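Local coordinates for diacylglycerol kinase (PDB 3S40), which probably phosphorylates diacylglycerol to phosphatidic acid, with ATP as the likely phosphate donor, at residues K132-H137 / T282-E287; V183-D188 / K260-E265; N140-G145 / V197-G202; N203-G208 / V217-G222. All coordinates share one frame; numbering follows the deposited sequence.

Interaction 1: residues K132-H137 / T282-E287; sequences KANGQH and TPCQIE
Rotation about chi1 (-72°) sets CG of Asn134 beside its own backbone N, and a nearly flat chi2 (-11°) then turns the amide toward Pro283, Cys284 and Gln285. Its two ends do different jobs. OD1 accepts the backbone N-H of Gln285, with OD1 and N 2.9 Å apart and the donor tilted out of the carbonyl plane, while ND2 gives a nearly straight bond to Pro283 O (3.2 Å), which lies in the amide plane and is met on a lone pair. Asn134 N adds a bond to Gln285 O at 2.9 Å. Behind the turn the two chains pair as antiparallel strands: Lys132 and Glu287 form a hydrogen-bonded pair, N of Lys132 lying 2.8 Å from O of Glu287. Next to it, Ala133 and Ile286 make a non-hydrogen-bonded pair directed at Trp142 of the opposing sheet, and Ala133 CB rests 3.9 Å from Cys284 SG. Asn134 and Gly135, both with positive phi, make the tight turn between strands 125-133 and 136-138. The Asn134 amide thus continues the strand pairing where the backbone of 132-137 turns away, with both its polar atoms engaged and its rotation fixed by two bonds.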
loop_
_atom_site.group_PDB
_atom_site.type_symbol
_atom_site.label_atom_id
_atom_site.label_comp_id
_atom_site.label_asym_id
_atom_site.label_seq_id
_atom_site.Cartn_x
_atom_site.Cartn_y
_atom_site.Cartn_z
ATOM N N LYS A 132 3.652 -10.797 -0.936
ATOM C CA LYS A 132 4.690 -11.378 -0.085
ATOM C C LYS A 132 6.020 -11.500 -0.823
ATOM O O LYS A 132 6.127 -12.218 -1.821
ATOM C CB LYS A 132 4.285 -12.770 0.391
ATOM C CG LYS A 132 4.153 -12.900 1.891
ATOM C CD LYS A 132 4.509 -14.302 2.354
ATOM C CE LYS A 132 3.571 -14.776 3.452
ATOM N NZ LYS A 132 4.066 -16.010 4.132
ATOM N N ALA A 133 7.042 -10.816 -0.315
ATOM C CA ALA A 133 8.384 -10.924 -0.884
ATOM C C ALA A 133 9.341 -11.562 0.129
ATOM O O ALA A 133 9.556 -11.011 1.203
ATOM C CB ALA A 133 8.884 -9.549 -1.314
ATOM N N ASN A 134 9.906 -12.718 -0.214
ATOM C CA ASN A 134 10.751 -13.458 0.724
ATOM C C ASN A 134 10.115 -13.471 2.113
ATOM O O ASN A 134 10.753 -13.090 3.092
ATOM C CB ASN A 134 12.162 -12.845 0.819
ATOM C CG ASN A 134 13.006 -13.096 -0.428
ATOM O OD1 ASN A 134 12.635 -13.892 -1.292
ATOM N ND2 ASN A 134 14.164 -12.427 -0.511
ATOM N N GLY A 135 8.852 -13.875 2.188
ATOM C CA GLY A 135 8.139 -13.915 3.459
ATOM C C GLY A 135 8.046 -12.590 4.201
ATOM O O GLY A 135 8.078 -12.544 5.432
ATOM N N GLN A 136 7.942 -11.507 3.443
ATOM C CA GLN A 136 7.677 -10.182 3.985
ATOM C C GLN A 136 6.469 -9.605 3.229
ATOM O O GLN A 136 6.420 -9.671 1.988
ATOM C CB GLN A 136 8.909 -9.307 3.791
ATOM C CG GLN A 136 8.663 -7.815 3.899
ATOM C CD GLN A 136 8.454 -7.356 5.324
ATOM O OE1 GLN A 136 9.409 -7.020 6.024
ATOM N NE2 GLN A 136 7.200 -7.336 5.762
ATOM N N HIS A 137 5.494 -9.059 3.957
ATOM C CA HIS A 137 4.269 -8.545 3.325
ATOM C C HIS A 137 4.386 -7.088 2.913
ATOM O O HIS A 137 4.873 -6.266 3.688
ATOM C CB HIS A 137 3.055 -8.661 4.261
ATOM C CG HIS A 137 2.703 -10.065 4.627
ATOM N ND1 HIS A 137 3.099 -10.645 5.814
ATOM C CD2 HIS A 137 1.988 -11.006 3.966
ATOM C CE1 HIS A 137 2.641 -11.884 5.866
ATOM N NE2 HIS A 137 1.960 -12.126 4.758
ATOM N N THR A 282 18.020 -8.921 -3.053
ATOM C CA THR A 282 18.041 -10.007 -4.027
ATOM C C THR A 282 18.943 -11.151 -3.560
ATOM O O THR A 282 19.852 -10.934 -2.766
ATOM C CB THR A 282 18.526 -9.506 -5.419
ATOM O OG1 THR A 282 19.754 -8.775 -5.273
ATOM C CG2 THR A 282 17.477 -8.607 -6.062
ATOM N N PRO A 283 18.686 -12.378 -4.048
ATOM C CA PRO A 283 17.550 -12.716 -4.915
ATOM C C PRO A 283 16.249 -12.726 -4.116
ATOM O O PRO A 283 16.292 -12.667 -2.886
ATOM C CB PRO A 283 17.888 -14.127 -5.407
ATOM C CG PRO A 283 18.747 -14.696 -4.332
ATOM C CD PRO A 283 19.557 -13.542 -3.804
ATOM N N CYS A 284 15.114 -12.805 -4.808
ATOM C CA CYS A 284 13.828 -12.611 -4.154
ATOM C C CYS A 284 12.675 -13.303 -4.884
ATOM O O CYS A 284 12.552 -13.212 -6.117
ATOM C CB CYS A 284 13.559 -11.108 -4.011
ATOM S SG CYS A 284 12.287 -10.697 -2.827
ATOM N N GLN A 285 11.851 -14.010 -4.112
ATOM C CA GLN A 285 10.641 -14.657 -4.614
ATOM C C GLN A 285 9.425 -13.860 -4.164
ATOM O O GLN A 285 9.325 -13.452 -2.996
ATOM C CB GLN A 285 10.535 -16.102 -4.101
ATOM C CG GLN A 285 9.305 -16.877 -4.604
ATOM C CD GLN A 285 9.310 -17.130 -6.120
ATOM O OE1 GLN A 285 10.368 -17.177 -6.753
ATOM N NE2 GLN A 285 8.119 -17.304 -6.701
ATOM N N ILE A 286 8.504 -13.620 -5.096
ATOM C CA ILE A 286 7.309 -12.852 -4.769
ATOM C C ILE A 286 6.035 -13.608 -5.116
ATOM O O ILE A 286 5.904 -14.171 -6.218
ATOM C CB ILE A 286 7.272 -11.475 -5.454
ATOM C CG1 ILE A 286 8.643 -10.799 -5.406
ATOM C CG2 ILE A 286 6.202 -10.605 -4.807
ATOM C CD1 ILE A 286 8.639 -9.374 -5.876
ATOM N N GLU A 287 5.113 -13.601 -4.153
ATOM C CA GLU A 287 3.813 -14.262 -4.251
ATOM C C GLU A 287 2.722 -13.240 -3.936
ATOM O O GLU A 287 2.957 -12.273 -3.220
ATOM C CB GLU A 287 3.708 -15.394 -3.217
ATOM C CG GLU A 287 4.882 -16.355 -3.179
ATOM C CD GLU A 287 4.959 -17.242 -4.410
ATOM O OE1 GLU A 287 6.054 -17.773 -4.694
ATOM O OE2 GLU A 287 3.923 -17.412 -5.092
#

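Interaction 2: residues V183-D188 / K260-E265; sequences VKITYD and KSIHIE
Val183, Ile185, Ile262 and Ile264 form the close-packed, apolar side of an antiparallel pairing whose short strands run at 167° to each other. CG2 of Val183 meets CG2 of Ile264 at 3.7 Å, the two branched side chains crossing at a slant, whereas Ile185 and Ile262 lie alongside each other with their CG2 atoms 4.0 Å apart. Tyr187 joins this side by its CB, near Ile262 CG1, while its ring leads away. Backbone bonds join Lys184 to Glu265 and Thr186 to His263, in both directions.

The other side is polar and more open to solvent. Thr186 and His263 lie alongside each other there, as do Lys184 and Glu265; in the latter pair the closest approach is by the CE methylene of Lys184, 3.5 Å from Glu265 OE2, and the ammonium group makes its salt bridge with Glu193. A water links Thr186 OG1 to Ser261 O, to which it donates at 2.9 Å. At the exposed end Asp188, with CG beside its own backbone N (chi1 -51°), holds the opposite chain in a fork: OD1 takes Ser261 N (2.7 Å) and OD2 takes Lys260 N (2.9 Å), each on the syn lone pair.

Strands 190-196 and 284-296 flank the pair within the same sheet, and strand 224-230 of the facing sheet covers its apolar side through Ile226 and Val228.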
loop_
_atom_site.group_PDB
_atom_site.type_symbol
_atom_site.label_atom_id
_atom_site.label_comp_id
_atom_site.label_asym_id
_atom_site.label_seq_id
_atom_site.Cartn_x
_atom_site.Cartn_y
_atom_site.Cartn_z
ATOM N N VAL A 183 19.706 -7.863 -14.540
ATOM C CA VAL A 183 18.637 -8.491 -13.796
ATOM C C VAL A 183 18.106 -9.657 -14.607
ATOM O O VAL A 183 18.139 -9.653 -15.844
ATOM C CB VAL A 183 17.480 -7.492 -13.499
ATOM C CG1 VAL A 183 16.633 -7.247 -14.758
ATOM C CG2 VAL A 183 16.602 -8.001 -12.365
ATOM N N LYS A 184 17.636 -10.664 -13.888
ATOM C CA LYS A 184 17.018 -11.828 -14.489
ATOM C C LYS A 184 15.691 -12.006 -13.767
ATOM O O LYS A 184 15.659 -12.074 -12.531
ATOM C CB LYS A 184 17.908 -13.048 -14.269
ATOM C CG LYS A 184 17.705 -14.175 -15.258
ATOM C CD LYS A 184 18.831 -15.201 -15.153
ATOM C CE LYS A 184 20.187 -14.542 -14.868
ATOM N NZ LYS A 184 20.559 -13.481 -15.847
ATOM N N ILE A 185 14.595 -12.055 -14.518
ATOM C CA ILE A 185 13.277 -12.180 -13.896
ATOM C C ILE A 185 12.538 -13.377 -14.449
ATOM O O ILE A 185 12.351 -13.485 -15.659
ATOM C CB ILE A 185 12.402 -10.908 -14.105
ATOM C CG1 ILE A 185 13.119 -9.656 -13.578
ATOM C CG2 ILE A 185 11.047 -11.069 -13.427
ATOM C CD1 ILE A 185 12.393 -8.342 -13.856
ATOM N N THR A 186 12.137 -14.282 -13.565
ATOM C CA THR A 186 11.243 -15.381 -13.930
ATOM C C THR A 186 9.854 -15.083 -13.389
ATOM O O THR A 186 9.693 -14.728 -12.217
ATOM C CB THR A 186 11.707 -16.726 -13.336
ATOM O OG1 THR A 186 11.600 -16.683 -11.902
ATOM C CG2 THR A 186 13.143 -17.022 -13.728
ATOM N N TYR A 187 8.843 -15.230 -14.231
ATOM C CA TYR A 187 7.501 -14.902 -13.795
ATOM C C TYR A 187 6.503 -15.840 -14.434
ATOM O O TYR A 187 6.276 -15.794 -15.641
ATOM C CB TYR A 187 7.173 -13.451 -14.141
ATOM C CG TYR A 187 7.308 -13.154 -15.608
ATOM C CD1 TYR A 187 6.193 -13.160 -16.444
ATOM C CD2 TYR A 187 8.550 -12.899 -16.170
ATOM C CE1 TYR A 187 6.315 -12.905 -17.801
ATOM C CE2 TYR A 187 8.683 -12.638 -17.525
ATOM C CZ TYR A 187 7.565 -12.640 -18.335
ATOM O OH TYR A 187 7.695 -12.382 -19.682
ATOM N N ASP A 188 5.910 -16.698 -13.613
ATOM C CA ASP A 188 4.998 -17.721 -14.107
ATOM C C ASP A 188 5.622 -18.496 -15.279
ATOM O O ASP A 188 5.027 -18.617 -16.355
ATOM C CB ASP A 188 3.651 -17.103 -14.504
ATOM C CG ASP A 188 3.057 -16.224 -13.404
ATOM O OD1 ASP A 188 3.386 -16.422 -12.219
ATOM O OD2 ASP A 188 2.255 -15.330 -13.734
ATOM N N LYS A 260 1.702 -13.697 -11.344
ATOM C CA LYS A 260 1.334 -14.091 -9.982
ATOM C C LYS A 260 2.521 -14.585 -9.165
ATOM O O LYS A 260 2.525 -14.459 -7.948
ATOM C CB LYS A 260 0.237 -15.155 -9.976
ATOM C CG LYS A 260 -1.124 -14.653 -10.409
ATOM C CD LYS A 260 -2.199 -15.661 -10.058
ATOM C CE LYS A 260 -3.586 -15.137 -10.399
ATOM N NZ LYS A 260 -4.651 -15.906 -9.688
ATOM N N SER A 261 3.510 -15.172 -9.835
ATOM C CA SER A 261 4.653 -15.751 -9.144
ATOM C C SER A 261 5.938 -15.282 -9.800
ATOM O O SER A 261 6.195 -15.556 -10.981
ATOM C CB SER A 261 4.580 -17.277 -9.142
ATOM O OG SER A 261 5.610 -17.821 -8.332
ATOM N N ILE A 262 6.747 -14.579 -9.022
ATOM C CA ILE A 262 7.852 -13.825 -9.585
ATOM C C ILE A 262 9.148 -14.084 -8.852
ATOM O O ILE A 262 9.205 -14.084 -7.618
ATOM C CB ILE A 262 7.536 -12.319 -9.551
ATOM C CG1 ILE A 262 6.175 -12.065 -10.213
ATOM C CG2 ILE A 262 8.647 -11.512 -10.224
ATOM C CD1 ILE A 262 5.709 -10.625 -10.170
ATOM N N HIS A 263 10.194 -14.328 -9.621
ATOM C CA HIS A 263 11.524 -14.438 -9.046
ATOM C C HIS A 263 12.466 -13.460 -9.719
ATOM O O HIS A 263 12.566 -13.424 -10.956
ATOM C CB HIS A 263 12.077 -15.864 -9.153
ATOM C CG HIS A 263 13.326 -16.072 -8.355
ATOM N ND1 HIS A 263 14.586 -15.924 -8.894
ATOM C CD2 HIS A 263 13.508 -16.378 -7.047
ATOM C CE1 HIS A 263 15.492 -16.149 -7.957
ATOM N NE2 HIS A 263 14.864 -16.421 -6.826
ATOM N N ILE A 264 13.151 -12.672 -8.894
ATOM C CA ILE A 264 14.062 -11.648 -9.374
ATOM C C ILE A 264 15.478 -11.909 -8.882
ATOM O O ILE A 264 15.733 -11.985 -7.673
ATOM C CB ILE A 264 13.651 -10.234 -8.917
ATOM C CG1 ILE A 264 12.166 -9.985 -9.163
ATOM C CG2 ILE A 264 14.494 -9.185 -9.618
ATOM C CD1 ILE A 264 11.367 -9.909 -7.882
ATOM N N GLU A 265 16.398 -12.025 -9.834
ATOM C CA GLU A 265 17.783 -12.321 -9.528
ATOM C C GLU A 265 18.674 -11.254 -10.149
ATOM O O GLU A 265 18.422 -10.793 -11.264
ATOM C CB GLU A 265 18.140 -13.710 -10.060
ATOM C CG GLU A 265 19.625 -14.017 -10.101
ATOM C CD GLU A 265 19.937 -15.282 -10.890
ATOM O OE1 GLU A 265 19.138 -16.241 -10.810
ATOM O OE2 GLU A 265 20.973 -15.312 -11.596
HETATM O O HOH W 1 8.603 -17.174 -11.172
#

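Interaction 3: residues N140-G145 / V197-G202; sequences NFWGIG and VLVMVG
Met200, present as selenomethionine, runs over a residue that has no side chain: its CG packs directly on Gly143 CA at 3.5 Å. Beyond CG the chain is extended at chi2 and bends at chi3 (51°), which brings CE to 4.0 Å from both CB and CD1 of Phe141. The selenium atom is 5.5 Å from the centroid of the Phe141 ring and well off its normal, an oblique Met-aromatic contact. On the opposite side of the sheet Trp142, Ile144, Val199 and Val201 pack together. With Trp142 CG anti to the backbone N (chi1 173°), the indole runs forward along its own strand and presents its six-membered ring to the partner: CE3 touches Val201 CG2 at 3.5 Å, and CZ3 lies 4.0 Å from Val199 CG1. Ile144 lies alongside Val199, its CG1 tightly set 3.5 Å from Val199 CB.

These strands are central in one sheet of the YegS-type, NAD kinase-like beta sandwich, and Trp142 turns from it toward Cys284 and Ile286 of the other. Trp142 with Val201 and Ile144 with Val199 are hydrogen-bonded pairs, bonded in both directions. Where strand 198-202 begins, Val197 and Leu198 both face Val229 in a classic beta bulge, at the corner where the chain leaves the preceding sheet; CD1 of Leu198 reaches back to Ile144 O at 3.7 Å.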
loop_
_atom_site.group_PDB
_atom_site.type_symbol
_atom_site.label_atom_id
_atom_site.label_comp_id
_atom_site.label_asym_id
_atom_site.label_seq_id
_atom_site.Cartn_x
_atom_site.Cartn_y
_atom_site.Cartn_z
ATOM N N ASN A 140 1.937 -1.893 -1.111
ATOM C CA ASN A 140 2.119 -0.905 -2.158
ATOM C C ASN A 140 3.112 -1.288 -3.236
ATOM O O ASN A 140 2.752 -1.392 -4.413
ATOM C CB ASN A 140 2.501 0.443 -1.558
ATOM C CG ASN A 140 1.507 1.506 -1.891
ATOM O OD1 ASN A 140 0.792 2.003 -1.019
ATOM N ND2 ASN A 140 1.430 1.852 -3.168
ATOM N N PHE A 141 4.362 -1.501 -2.854
ATOM C CA PHE A 141 5.365 -1.716 -3.871
ATOM C C PHE A 141 6.620 -2.369 -3.334
ATOM O O PHE A 141 6.912 -2.309 -2.150
ATOM C CB PHE A 141 5.715 -0.383 -4.557
ATOM C CG PHE A 141 6.706 0.450 -3.787
ATOM C CD1 PHE A 141 8.064 0.356 -4.056
ATOM C CD2 PHE A 141 6.284 1.300 -2.777
ATOM C CE1 PHE A 141 8.978 1.106 -3.342
ATOM C CE2 PHE A 141 7.200 2.053 -2.048
ATOM C CZ PHE A 141 8.548 1.956 -2.333
ATOM N N TRP A 142 7.351 -2.988 -4.248
ATOM C CA TRP A 142 8.664 -3.558 -4.006
ATOM C C TRP A 142 9.545 -2.948 -5.108
ATOM O O TRP A 142 9.161 -2.949 -6.280
ATOM C CB TRP A 142 8.553 -5.073 -4.162
ATOM C CG TRP A 142 9.823 -5.892 -4.106
ATOM C CD1 TRP A 142 10.206 -6.739 -3.101
ATOM C CD2 TRP A 142 10.834 -6.007 -5.128
ATOM N NE1 TRP A 142 11.399 -7.354 -3.422
ATOM C CE2 TRP A 142 11.805 -6.921 -4.657
ATOM C CE3 TRP A 142 11.017 -5.416 -6.380
ATOM C CZ2 TRP A 142 12.947 -7.247 -5.394
ATOM C CZ3 TRP A 142 12.144 -5.748 -7.115
ATOM C CH2 TRP A 142 13.097 -6.654 -6.618
ATOM N N GLY A 143 10.699 -2.400 -4.735
ATOM C CA GLY A 143 11.591 -1.777 -5.698
ATOM C C GLY A 143 13.083 -1.905 -5.398
ATOM O O GLY A 143 13.512 -1.818 -4.247
ATOM N N ILE A 144 13.869 -2.141 -6.449
ATOM C CA ILE A 144 15.327 -2.077 -6.385
ATOM C C ILE A 144 15.817 -1.051 -7.408
ATOM O O ILE A 144 15.290 -0.990 -8.525
ATOM C CB ILE A 144 15.987 -3.434 -6.733
ATOM C CG1 ILE A 144 15.581 -3.882 -8.139
ATOM C CG2 ILE A 144 15.634 -4.504 -5.713
ATOM C CD1 ILE A 144 16.212 -5.197 -8.573
ATOM N N GLY A 145 16.808 -0.244 -7.027
ATOM C CA GLY A 145 17.431 0.697 -7.948
ATOM C C GLY A 145 17.200 2.153 -7.594
ATOM O O GLY A 145 16.800 2.460 -6.468
ATOM N N VAL A 197 17.845 0.059 -15.019
ATOM C CA VAL A 197 18.180 1.084 -14.043
ATOM C C VAL A 197 17.233 0.988 -12.839
ATOM O O VAL A 197 17.594 1.351 -11.716
ATOM C CB VAL A 197 18.143 2.501 -14.665
ATOM C CG1 VAL A 197 17.011 2.628 -15.679
ATOM C CG2 VAL A 197 18.016 3.552 -13.580
ATOM N N LEU A 198 16.026 0.476 -13.079
ATOM C CA LEU A 198 15.010 0.378 -12.033
ATOM C C LEU A 198 14.116 -0.852 -12.216
ATOM O O LEU A 198 13.667 -1.150 -13.321
ATOM C CB LEU A 198 14.157 1.648 -12.014
ATOM C CG LEU A 198 12.918 1.636 -11.119
ATOM C CD1 LEU A 198 13.295 1.895 -9.665
ATOM C CD2 LEU A 198 11.916 2.662 -11.593
ATOM N N VAL A 199 13.864 -1.573 -11.132
ATOM C CA VAL A 199 12.935 -2.694 -11.182
ATOM C C VAL A 199 11.877 -2.551 -10.109
ATOM O O VAL A 199 12.186 -2.338 -8.939
ATOM C CB VAL A 199 13.641 -4.033 -10.988
ATOM C CG1 VAL A 199 12.631 -5.170 -11.060
ATOM C CG2 VAL A 199 14.743 -4.208 -12.041
HETATM N N MSE A 200 10.620 -2.673 -10.506
HETATM C CA MSE A 200 9.557 -2.594 -9.530
HETATM C C MSE A 200 8.404 -3.548 -9.712
HETATM O O MSE A 200 8.052 -3.937 -10.830
HETATM C CB MSE A 200 9.055 -1.183 -9.415
HETATM C CG MSE A 200 9.898 -0.443 -8.443
HETATM SE SE MSE A 200 9.251 1.295 -8.310
HETATM C CE MSE A 200 7.336 0.876 -7.984
ATOM N N VAL A 201 7.833 -3.907 -8.567
ATOM C CA VAL A 201 6.706 -4.801 -8.474
ATOM C C VAL A 201 5.619 -4.059 -7.726
ATOM O O VAL A 201 5.771 -3.744 -6.556
ATOM C CB VAL A 201 7.091 -6.077 -7.711
ATOM C CG1 VAL A 201 5.968 -7.096 -7.784
ATOM C CG2 VAL A 201 8.357 -6.649 -8.302
ATOM N N GLY A 202 4.525 -3.762 -8.414
ATOM C CA GLY A 202 3.493 -2.902 -7.867
ATOM C C GLY A 202 2.191 -3.599 -7.538
ATOM O O GLY A 202 1.772 -4.533 -8.221
#

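Interaction 4: residues N203-G208 / V217-G222; sequences NGEYLG and VKCDDG
Glu205 reaches across to Lys218 and Cys219 where two loops flank the small two-stranded hairpin of strands 206-207 and 210-211, within the YegS-type beta sandwich domain. Its side chain leaves with CG beside the backbone N (chi1 -52°) and then runs extended (chi2 176°), carrying the carboxylate to the backbone of 217-222. OE1 accepts the N-H of Cys219 at 2.8 Å on its anti lone pair, the side away from OE2, while CG passes 3.5 Å from Val217 O. The Lys218 side chain, bent at chi2, crosses Glu205 obliquely and brings CD of Lys218 to 3.9 Å from OE1 of Glu205, although its ammonium group stays short of a salt bridge. Val217 meets the other chain with both methyls: CG2, anti to the backbone N, lies 3.5 Å from Gly204 O, and CG1 packs against the same oxygen. Asn203 CG lies anti to the backbone N (chi1 -172°); ND2 bonds to Leu139 O and Asp129 O, and a water sits between OD1 and Lys218 O. Helix 102-106 closes over this region through Thr106, which also accepts the N-H of Glu205. A second water donates to Glu205 OE1 at 3.0 Å and to Asp220 OD1 at 2.7 Å.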
loop_
_atom_site.group_PDB
_atom_site.type_symbol
_atom_site.label_atom_id
_atom_site.label_comp_id
_atom_site.label_asym_id
_atom_site.label_seq_id
_atom_site.Cartn_x
_atom_site.Cartn_y
_atom_site.Cartn_z
ATOM N N ASN A 203 1.541 -3.118 -6.487
ATOM C CA ASN A 203 0.249 -3.626 -6.073
ATOM C C ASN A 203 -0.715 -2.479 -5.866
ATOM O O ASN A 203 -1.875 -2.569 -6.229
ATOM C CB ASN A 203 0.357 -4.417 -4.770
ATOM C CG ASN A 203 -0.946 -5.120 -4.415
ATOM O OD1 ASN A 203 -1.533 -5.820 -5.239
ATOM N ND2 ASN A 203 -1.413 -4.916 -3.192
ATOM N N GLY A 204 -0.220 -1.402 -5.266
ATOM C CA GLY A 204 -1.017 -0.216 -5.026
ATOM C C GLY A 204 -1.099 0.692 -6.239
ATOM O O GLY A 204 -0.247 0.661 -7.126
ATOM N N GLU A 205 -2.129 1.527 -6.262
ATOM C CA GLU A 205 -2.467 2.298 -7.451
ATOM C C GLU A 205 -1.944 3.731 -7.353
ATOM O O GLU A 205 -2.111 4.521 -8.266
ATOM C CB GLU A 205 -3.987 2.195 -7.694
ATOM C CG GLU A 205 -4.436 0.705 -7.691
ATOM C CD GLU A 205 -5.950 0.480 -7.829
ATOM O OE1 GLU A 205 -6.438 -0.620 -7.464
ATOM O OE2 GLU A 205 -6.654 1.391 -8.299
ATOM N N TYR A 206 -1.269 4.039 -6.242
ATOM C CA TYR A 206 -0.707 5.359 -6.021
ATOM C C TYR A 206 0.686 5.228 -5.443
ATOM O O TYR A 206 0.962 4.305 -4.688
ATOM C CB TYR A 206 -1.578 6.169 -5.048
ATOM C CG TYR A 206 -2.786 6.756 -5.706
ATOM C CD1 TYR A 206 -2.813 8.094 -6.075
ATOM C CD2 TYR A 206 -3.890 5.966 -5.998
ATOM C CE1 TYR A 206 -3.914 8.639 -6.694
ATOM C CE2 TYR A 206 -4.995 6.508 -6.610
ATOM C CZ TYR A 206 -5.004 7.839 -6.965
ATOM O OH TYR A 206 -6.118 8.377 -7.584
ATOM N N LEU A 207 1.553 6.171 -5.779
ATOM C CA LEU A 207 2.918 6.176 -5.267
ATOM C C LEU A 207 3.369 7.607 -5.106
ATOM O O LEU A 207 3.374 8.366 -6.081
ATOM C CB LEU A 207 3.846 5.477 -6.258
ATOM C CG LEU A 207 4.158 4.006 -6.017
ATOM C CD1 LEU A 207 4.090 3.212 -7.319
ATOM C CD2 LEU A 207 5.531 3.895 -5.360
ATOM N N GLY A 208 3.754 7.975 -3.887
ATOM C CA GLY A 208 4.212 9.323 -3.603
ATOM C C GLY A 208 3.102 10.345 -3.707
ATOM O O GLY A 208 3.313 11.460 -4.181
ATOM N N VAL A 217 -1.892 -0.846 -12.891
ATOM C CA VAL A 217 -1.696 -1.624 -11.669
ATOM C C VAL A 217 -3.000 -1.525 -10.850
ATOM O O VAL A 217 -3.638 -0.483 -10.843
ATOM C CB VAL A 217 -0.485 -1.117 -10.861
ATOM C CG1 VAL A 217 -0.576 0.394 -10.671
ATOM C CG2 VAL A 217 -0.371 -1.850 -9.529
ATOM N N LYS A 218 -3.416 -2.617 -10.212
ATOM C CA LYS A 218 -4.651 -2.654 -9.424
ATOM C C LYS A 218 -4.388 -3.423 -8.143
ATOM O O LYS A 218 -3.675 -4.436 -8.172
ATOM C CB LYS A 218 -5.764 -3.391 -10.166
ATOM C CG LYS A 218 -6.219 -2.768 -11.467
ATOM C CD LYS A 218 -7.097 -1.552 -11.229
ATOM C CE LYS A 218 -7.576 -1.004 -12.570
ATOM N NZ LYS A 218 -8.361 0.262 -12.460
ATOM N N CYS A 219 -4.971 -2.978 -7.024
ATOM C CA CYS A 219 -4.700 -3.656 -5.758
ATOM C C CYS A 219 -5.488 -4.967 -5.596
ATOM O O CYS A 219 -5.229 -5.738 -4.670
ATOM C CB CYS A 219 -4.999 -2.734 -4.565
ATOM S SG CYS A 219 -6.770 -2.349 -4.364
ATOM N N ASP A 220 -6.456 -5.210 -6.479
ATOM C CA ASP A 220 -7.374 -6.347 -6.320
ATOM C C ASP A 220 -7.607 -7.179 -7.599
ATOM O O ASP A 220 -8.631 -7.867 -7.710
ATOM C CB ASP A 220 -8.732 -5.846 -5.813
ATOM C CG ASP A 220 -9.363 -4.831 -6.754
ATOM O OD1 ASP A 220 -8.715 -4.490 -7.770
ATOM O OD2 ASP A 220 -10.499 -4.370 -6.485
ATOM N N ASP A 221 -6.687 -7.125 -8.561
ATOM C CA ASP A 221 -6.875 -7.919 -9.783
ATOM C C ASP A 221 -6.197 -9.301 -9.760
ATOM O O ASP A 221 -6.172 -10.003 -10.763
ATOM C CB ASP A 221 -6.492 -7.133 -11.033
ATOM C CG ASP A 221 -4.985 -6.897 -11.154
ATOM O OD1 ASP A 221 -4.586 -6.277 -12.168
ATOM O OD2 ASP A 221 -4.216 -7.312 -10.250
ATOM N N GLY A 222 -5.670 -9.693 -8.608
ATOM C CA GLY A 222 -5.102 -11.017 -8.443
ATOM C C GLY A 222 -3.717 -11.220 -9.031
ATOM O O GLY A 222 -3.213 -12.345 -9.079
HETATM O O HOH W 2 -3.340 -6.979 -7.017
HETATM O O HOH W 3 -9.111 -1.823 -8.161
#

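How the interactions relate
Interactions 1 and 2 belong to one antiparallel sheet, in which strands 284-296 and 261-266 are neighbours: Ile286 N lies 2.7 Å from Ile262 O. Interaction 3 lies in the facing sheet, and the apolar sides of all three meet in the sandwich core, where Trp142 touches Ala133, Cys284 and Ile264. Interactions 3 and 4 are buried, 3 dominated by apolar side chains; 1 and 2 are only partly buried, and each ends in a side chain that binds the partner backbone: Asn134 one N-H and one carbonyl, Asp188 two N-H groups. Interaction 4, built of loops, relies on a carboxylate and waters instead of strand pairing, and joins interaction 3 through Asn140.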